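Local coordinates for protein beta-N-acetylhexosaminidase (Streptomyces plicatus, PDB 1HP5) that catalyses the hydrolysis of terminal non-reducing N-acetylhexosamine residues from N-acetyl-beta-hexosaminides, as a glycoside hydrolase of family 20, at residues Ser167-Gly172 with Thr218-Gly223; Thr408-Ser413 with Glu450-Pro455. All coordinates share one frame; numbering follows the deposited sequence.

Interaction 1 of 2, residues Ser167-Gly172 with Thr218-Gly223; sequences SRHFFG and TEVGGG. With NGT (3ar,5R,6S,7R,7ar-5-hydroxymethyl-2-methyl-5,6,7,7a-tetrahydro-3ah-pyrano[3,2-D]thiazole-6,7-diol), chain F.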
loop_
_atom_site.group_PDB
_atom_site.type_symbol
_atom_site.label_atom_id
_atom_site.label_comp_id
_atom_site.label_asym_id
_atom_site.label_seq_id
_atom_site.Cartn_x
_atom_site.Cartn_y
_atom_site.Cartn_z
ATOM N N SER A 167 -0.247 -14.898 -1.114
ATOM C CA SER A 167 0.325 -16.198 -1.439
ATOM C C SER A 167 0.351 -17.142 -0.236
ATOM O O SER A 167 0.009 -18.317 -0.367
ATOM C CB SER A 167 1.744 -16.031 -1.985
ATOM O OG SER A 167 1.737 -15.281 -3.191
ATOM N N ARG A 168 0.762 -16.641 0.925
ATOM C CA ARG A 168 0.823 -17.467 2.134
ATOM C C ARG A 168 -0.593 -17.864 2.528
ATOM O O ARG A 168 -0.875 -19.037 2.772
ATOM C CB ARG A 168 1.533 -16.703 3.252
ATOM C CG ARG A 168 3.059 -16.792 3.149
ATOM C CD ARG A 168 3.565 -16.778 1.695
ATOM N NE ARG A 168 5.011 -16.986 1.660
ATOM C CZ ARG A 168 5.906 -16.053 1.968
ATOM N NH1 ARG A 168 5.509 -14.836 2.317
ATOM N NH2 ARG A 168 7.198 -16.346 1.969
ATOM N N HIS A 169 -1.478 -16.877 2.597
ATOM C CA HIS A 169 -2.894 -17.120 2.852
ATOM C C HIS A 169 -3.604 -16.295 1.794
ATOM O O HIS A 169 -3.326 -15.101 1.637
ATOM C CB HIS A 169 -3.331 -16.673 4.248
ATOM C CG HIS A 169 -3.067 -17.690 5.314
ATOM N ND1 HIS A 169 -1.979 -17.620 6.157
ATOM C CD2 HIS A 169 -3.738 -18.815 5.659
ATOM C CE1 HIS A 169 -1.992 -18.656 6.977
ATOM N NE2 HIS A 169 -3.050 -19.398 6.695
ATOM N N PHE A 170 -4.501 -16.937 1.057
ATOM C CA PHE A 170 -5.233 -16.263 -0.000
ATOM C C PHE A 170 -6.366 -15.404 0.538
ATOM O O PHE A 170 -7.028 -15.759 1.515
ATOM C CB PHE A 170 -5.802 -17.286 -0.984
ATOM C CG PHE A 170 -6.564 -16.674 -2.127
ATOM C CD1 PHE A 170 -5.905 -15.928 -3.101
ATOM C CD2 PHE A 170 -7.942 -16.839 -2.227
ATOM C CE1 PHE A 170 -6.607 -15.354 -4.165
ATOM C CE2 PHE A 170 -8.657 -16.268 -3.289
ATOM C CZ PHE A 170 -7.989 -15.527 -4.256
ATOM N N PHE A 171 -6.563 -14.257 -0.097
ATOM C CA PHE A 171 -7.636 -13.347 0.265
ATOM C C PHE A 171 -8.357 -13.027 -1.037
ATOM O O PHE A 171 -7.731 -12.617 -2.021
ATOM C CB PHE A 171 -7.080 -12.082 0.935
ATOM C CG PHE A 171 -6.521 -12.333 2.311
ATOM C CD1 PHE A 171 -5.213 -12.780 2.477
ATOM C CD2 PHE A 171 -7.330 -12.203 3.437
ATOM C CE1 PHE A 171 -4.714 -13.101 3.746
ATOM C CE2 PHE A 171 -6.844 -12.521 4.713
ATOM C CZ PHE A 171 -5.528 -12.974 4.863
ATOM N N GLY A 172 -9.667 -13.258 -1.043
ATOM C CA GLY A 172 -10.471 -13.027 -2.230
ATOM C C GLY A 172 -10.595 -11.572 -2.630
ATOM O O GLY A 172 -10.100 -10.686 -1.941
ATOM N N THR A 218 -3.746 -24.681 -2.698
ATOM C CA THR A 218 -3.646 -24.679 -1.244
ATOM C C THR A 218 -2.954 -23.412 -0.740
ATOM O O THR A 218 -2.778 -22.455 -1.498
ATOM C CB THR A 218 -2.911 -25.962 -0.722
ATOM O OG1 THR A 218 -3.082 -26.068 0.698
ATOM C CG2 THR A 218 -1.422 -25.919 -1.052
ATOM N N GLU A 219 -2.586 -23.407 0.537
ATOM C CA GLU A 219 -1.925 -22.263 1.168
ATOM C C GLU A 219 -1.275 -22.723 2.467
ATOM O O GLU A 219 -1.285 -23.916 2.781
ATOM C CB GLU A 219 -2.952 -21.172 1.488
ATOM C CG GLU A 219 -4.121 -21.670 2.338
ATOM C CD GLU A 219 -5.124 -20.578 2.690
ATOM O OE1 GLU A 219 -5.331 -19.658 1.869
ATOM O OE2 GLU A 219 -5.723 -20.652 3.783
ATOM N N VAL A 220 -0.708 -21.782 3.218
ATOM C CA VAL A 220 -0.091 -22.110 4.498
ATOM C C VAL A 220 -1.123 -22.859 5.337
ATOM O O VAL A 220 -2.288 -22.460 5.385
ATOM C CB VAL A 220 0.330 -20.834 5.275
ATOM C CG1 VAL A 220 0.612 -21.182 6.744
ATOM C CG2 VAL A 220 1.565 -20.218 4.640
ATOM N N GLY A 221 -0.699 -23.940 5.989
ATOM C CA GLY A 221 -1.616 -24.707 6.818
ATOM C C GLY A 221 -2.433 -25.732 6.046
ATOM O O GLY A 221 -3.173 -26.526 6.633
ATOM N N GLY A 222 -2.307 -25.715 4.725
ATOM C CA GLY A 222 -3.042 -26.665 3.915
ATOM C C GLY A 222 -4.497 -26.286 3.748
ATOM O O GLY A 222 -4.928 -25.205 4.166
ATOM N N GLY A 223 -5.265 -27.183 3.143
ATOM C CA GLY A 223 -6.666 -26.897 2.923
ATOM C C GLY A 223 -6.821 -26.076 1.655
ATOM O O GLY A 223 -5.864 -25.923 0.890
HETATM C C1 NGT F . 10.989 -11.823 4.263
HETATM C C2 NGT F . 10.712 -12.788 3.072
HETATM C C3 NGT F . 9.194 -13.162 2.972
HETATM C C4 NGT F . 8.555 -13.435 4.345
HETATM C C5 NGT F . 8.809 -12.247 5.297
HETATM C C6 NGT F . 8.233 -12.442 6.697
HETATM C C7 NGT F . 11.109 -10.851 1.928
HETATM C C8 NGT F . 11.441 -9.886 0.814
HETATM N N2 NGT F . 11.122 -12.111 1.849
HETATM S S1 NGT F . 10.686 -10.157 3.496
HETATM O O3 NGT F . 9.032 -14.285 2.119
HETATM O O4 NGT F . 7.164 -13.638 4.176
HETATM O O5 NGT F . 10.263 -12.013 5.441
HETATM O O6 NGT F . 8.353 -11.244 7.467
HETATM O O HOH W 1 -3.296 -21.512 8.470
#
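Val-220 packs against Arg-168 and His-169, and this is the tight part of the contact. Its backbone N bonds to Arg-168 O at 2.8 Å. Val-220 CG2 lies 3.8 Å from Arg-168 CB. Val-220 CB stands over one face of the His-169 imidazole, a CH-pi contact 4.0 Å from the ring centroid. Next door, Glu-219 has CG lodged between its own N and carbonyl carbon (chi1 55°), which sends the extended chain up to Phe-170. There OE1 accepts the Phe-170 N-H at 3.0 Å from above the carboxylate plane, while OE2 sits 3.3 Å from His-169 CD2 at the ring edge. A leucine in place of Glu-219 would probably leave Phe-170 N without its acceptor and the ring edge without its polar neighbour. The loose side is the exposed turn at Gly-221, where a water lies 2.8 Å from His-169 NE2 and reaches Val-220 O only weakly; His-169 ND1 bonds to Thr-449 O. Facing the ligand, Arg-168, salt-bridged to Asp-165 and Asp-197, gives NH1 to O4 and NH2 to O3 of NGT. Loop 167-172 follows strand 159-165, as expected of a sugar-binding subsite at the C-terminal ends of the strands of a TIM barrel.

Interaction 2 of 2, residues Thr408-Ser413 with Glu450-Pro455; sequences TPLGLS and ETLSDP. With NGT (3ar,5R,6S,7R,7ar-5-hydroxymethyl-2-methyl-5,6,7,7a-tetrahydro-3ah-pyrano[3,2-D]thiazole-6,7-diol), chain F.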
loop_
_atom_site.group_PDB
_atom_site.type_symbol
_atom_site.label_atom_id
_atom_site.label_comp_id
_atom_site.label_asym_id
_atom_site.label_seq_id
_atom_site.Cartn_x
_atom_site.Cartn_y
_atom_site.Cartn_z
ATOM N N THR A 408 2.624 -10.390 21.383
ATOM C CA THR A 408 1.686 -10.312 20.264
ATOM C C THR A 408 1.323 -11.730 19.824
ATOM O O THR A 408 2.201 -12.544 19.549
ATOM C CB THR A 408 2.295 -9.555 19.077
ATOM O OG1 THR A 408 2.739 -8.267 19.518
ATOM C CG2 THR A 408 1.257 -9.381 17.964
ATOM N N PRO A 409 0.020 -12.041 19.754
ATOM C CA PRO A 409 -0.487 -13.360 19.355
ATOM C C PRO A 409 -0.262 -13.782 17.900
ATOM O O PRO A 409 -0.174 -14.973 17.609
ATOM C CB PRO A 409 -1.968 -13.282 19.723
ATOM C CG PRO A 409 -2.282 -11.841 19.503
ATOM C CD PRO A 409 -1.092 -11.145 20.123
ATOM N N LEU A 410 -0.173 -12.822 16.988
ATOM C CA LEU A 410 0.054 -13.141 15.581
ATOM C C LEU A 410 1.391 -12.538 15.143
ATOM O O LEU A 410 2.097 -11.941 15.951
ATOM C CB LEU A 410 -1.081 -12.567 14.727
ATOM C CG LEU A 410 -2.506 -13.027 15.059
ATOM C CD1 LEU A 410 -3.522 -12.221 14.249
ATOM C CD2 LEU A 410 -2.642 -14.509 14.766
ATOM N N GLY A 411 1.738 -12.698 13.869
ATOM C CA GLY A 411 2.970 -12.120 13.365
ATOM C C GLY A 411 4.254 -12.877 13.624
ATOM O O GLY A 411 4.264 -13.920 14.282
ATOM N N LEU A 412 5.350 -12.336 13.100
ATOM C CA LEU A 412 6.663 -12.943 13.246
ATOM C C LEU A 412 7.544 -12.064 14.113
ATOM O O LEU A 412 7.139 -10.971 14.518
ATOM C CB LEU A 412 7.304 -13.138 11.868
ATOM C CG LEU A 412 6.504 -14.036 10.919
ATOM C CD1 LEU A 412 7.240 -14.174 9.584
ATOM C CD2 LEU A 412 6.298 -15.400 11.566
ATOM N N SER A 413 8.752 -12.537 14.397
ATOM C CA SER A 413 9.663 -11.778 15.241
ATOM C C SER A 413 11.114 -11.936 14.823
ATOM O O SER A 413 12.018 -11.601 15.583
ATOM C CB SER A 413 9.510 -12.224 16.694
ATOM O OG SER A 413 9.831 -13.599 16.835
ATOM N N GLU A 450 2.040 -15.233 6.596
ATOM C CA GLU A 450 2.319 -16.582 7.084
ATOM C C GLU A 450 1.382 -16.918 8.239
ATOM O O GLU A 450 0.912 -18.048 8.350
ATOM C CB GLU A 450 3.764 -16.717 7.602
ATOM C CG GLU A 450 4.805 -16.986 6.531
ATOM C CD GLU A 450 5.454 -15.723 6.005
ATOM O OE1 GLU A 450 4.818 -14.647 6.074
ATOM O OE2 GLU A 450 6.599 -15.816 5.513
ATOM N N THR A 451 1.104 -15.923 9.081
ATOM C CA THR A 451 0.276 -16.118 10.270
ATOM C C THR A 451 -1.104 -15.469 10.259
ATOM O O THR A 451 -1.819 -15.517 11.263
ATOM C CB THR A 451 1.001 -15.581 11.521
ATOM O OG1 THR A 451 1.009 -14.146 11.488
ATOM C CG2 THR A 451 2.431 -16.078 11.561
ATOM N N LEU A 452 -1.483 -14.863 9.139
ATOM C CA LEU A 452 -2.768 -14.182 9.051
ATOM C C LEU A 452 -3.672 -14.824 8.001
ATOM O O LEU A 452 -3.288 -14.973 6.838
ATOM C CB LEU A 452 -2.524 -12.709 8.721
ATOM C CG LEU A 452 -1.422 -12.077 9.584
ATOM C CD1 LEU A 452 -1.076 -10.693 9.052
ATOM C CD2 LEU A 452 -1.882 -12.004 11.039
ATOM N N SER A 453 -4.878 -15.200 8.408
ATOM C CA SER A 453 -5.793 -15.847 7.481
ATOM C C SER A 453 -7.144 -15.166 7.294
ATOM O O SER A 453 -7.932 -15.598 6.455
ATOM C CB SER A 453 -6.006 -17.307 7.898
ATOM O OG SER A 453 -6.494 -17.386 9.224
ATOM N N ASP A 454 -7.433 -14.119 8.062
ATOM C CA ASP A 454 -8.708 -13.431 7.880
ATOM C C ASP A 454 -8.563 -11.910 7.967
ATOM O O ASP A 454 -7.618 -11.395 8.567
ATOM C CB ASP A 454 -9.757 -13.950 8.877
ATOM C CG ASP A 454 -9.495 -13.506 10.290
ATOM O OD1 ASP A 454 -9.512 -12.283 10.545
ATOM O OD2 ASP A 454 -9.279 -14.384 11.151
ATOM N N PRO A 455 -9.498 -11.171 7.347
ATOM C CA PRO A 455 -9.498 -9.703 7.324
ATOM C C PRO A 455 -9.312 -9.009 8.669
ATOM O O PRO A 455 -8.662 -7.963 8.739
ATOM C CB PRO A 455 -10.838 -9.370 6.680
ATOM C CG PRO A 455 -11.036 -10.519 5.735
ATOM C CD PRO A 455 -10.650 -11.701 6.594
HETATM C C1 NGT F . 10.989 -11.823 4.263
HETATM C C2 NGT F . 10.712 -12.788 3.072
HETATM C C3 NGT F . 9.194 -13.162 2.972
HETATM C C4 NGT F . 8.555 -13.435 4.345
HETATM C C5 NGT F . 8.809 -12.247 5.297
HETATM C C6 NGT F . 8.233 -12.442 6.697
HETATM C C7 NGT F . 11.109 -10.851 1.928
HETATM C C8 NGT F . 11.441 -9.886 0.814
HETATM N N2 NGT F . 11.122 -12.111 1.849
HETATM S S1 NGT F . 10.686 -10.157 3.496
HETATM O O3 NGT F . 9.032 -14.285 2.119
HETATM O O4 NGT F . 7.164 -13.638 4.176
HETATM O O5 NGT F . 10.263 -12.013 5.441
HETATM O O6 NGT F . 8.353 -11.244 7.467
#
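The carboxylate of Glu-450 is the flat side-chain group here, and Leu-412 CD1 stands over it, 4.3 Å from Glu-450 CD. The thiazoline sugar NGT meets the oxygens of that carboxylate: its O4 donates to Glu-450 OE2 at 2.6 Å, with OE1 somewhat farther off. A bend at chi2 (93°) swings the acid group round to the ligand. Leu-412 forks between two jobs, since CD1 also reaches 3.5 Å from C6 of NGT while CD2 rests 3.9 Å from Thr-451 CG2, giving the hydroxymethyl end of the sugar an apolar neighbour.

In the middle, Thr-451 turns its hydroxyl at the opposing backbone. A chi1 of 72° tucks OG1 over the threonine's own backbone, and from there the oxygen accepts the Gly-411 N-H at 2.9 Å, somewhat bent at 145°; it is the one hydrogen bond joining the two segments. Gly-411 has backbone angles that by themselves call for glycine, since a CB there would be jammed against the carbonyl O of Leu-410. Beyond it the contact turns apolar, with Leu-410 CD1 and Leu-452 CD2 meeting at 3.6 Å. Separately, Leu-410 CD2 lies 3.7 Å from the backbone oxygen Thr-451 O.

Both segments are loops of the barrel: 408-413 comes after strand 389-392, whereas the other, 450-455, leaves strand 440-447 to enter helix 455-462. Asp-454 caps that helix through Gln-457 N, and Leu-452 packs on Leu-458 and Met-461 within it, while Pro-455 rests against helix 173-184.

Interactions 1 and 2 have centres about 13 Å apart and meet at the same sugar. O4 of NGT ties them together: it accepts from Arg-168 of 167-172 and donates to Glu-450 of 450-455, and behind it Arg-168 NH1 and Glu-450 OE2 form a long, weak ion pair at 3.5 Å. The His-169 ring is the second joint, packing against the backbone oxygen of Leu-452 and, with its CD2 at 3.5 Å, against Ser-453 CB. Asp-401 and Trp-414 add further hydrogen bonds to the ligand. NGT resembles the oxazolinium intermediate of substrate-assisted catalysis in this family, so the two contacts probably help shape the pocket in which that intermediate forms.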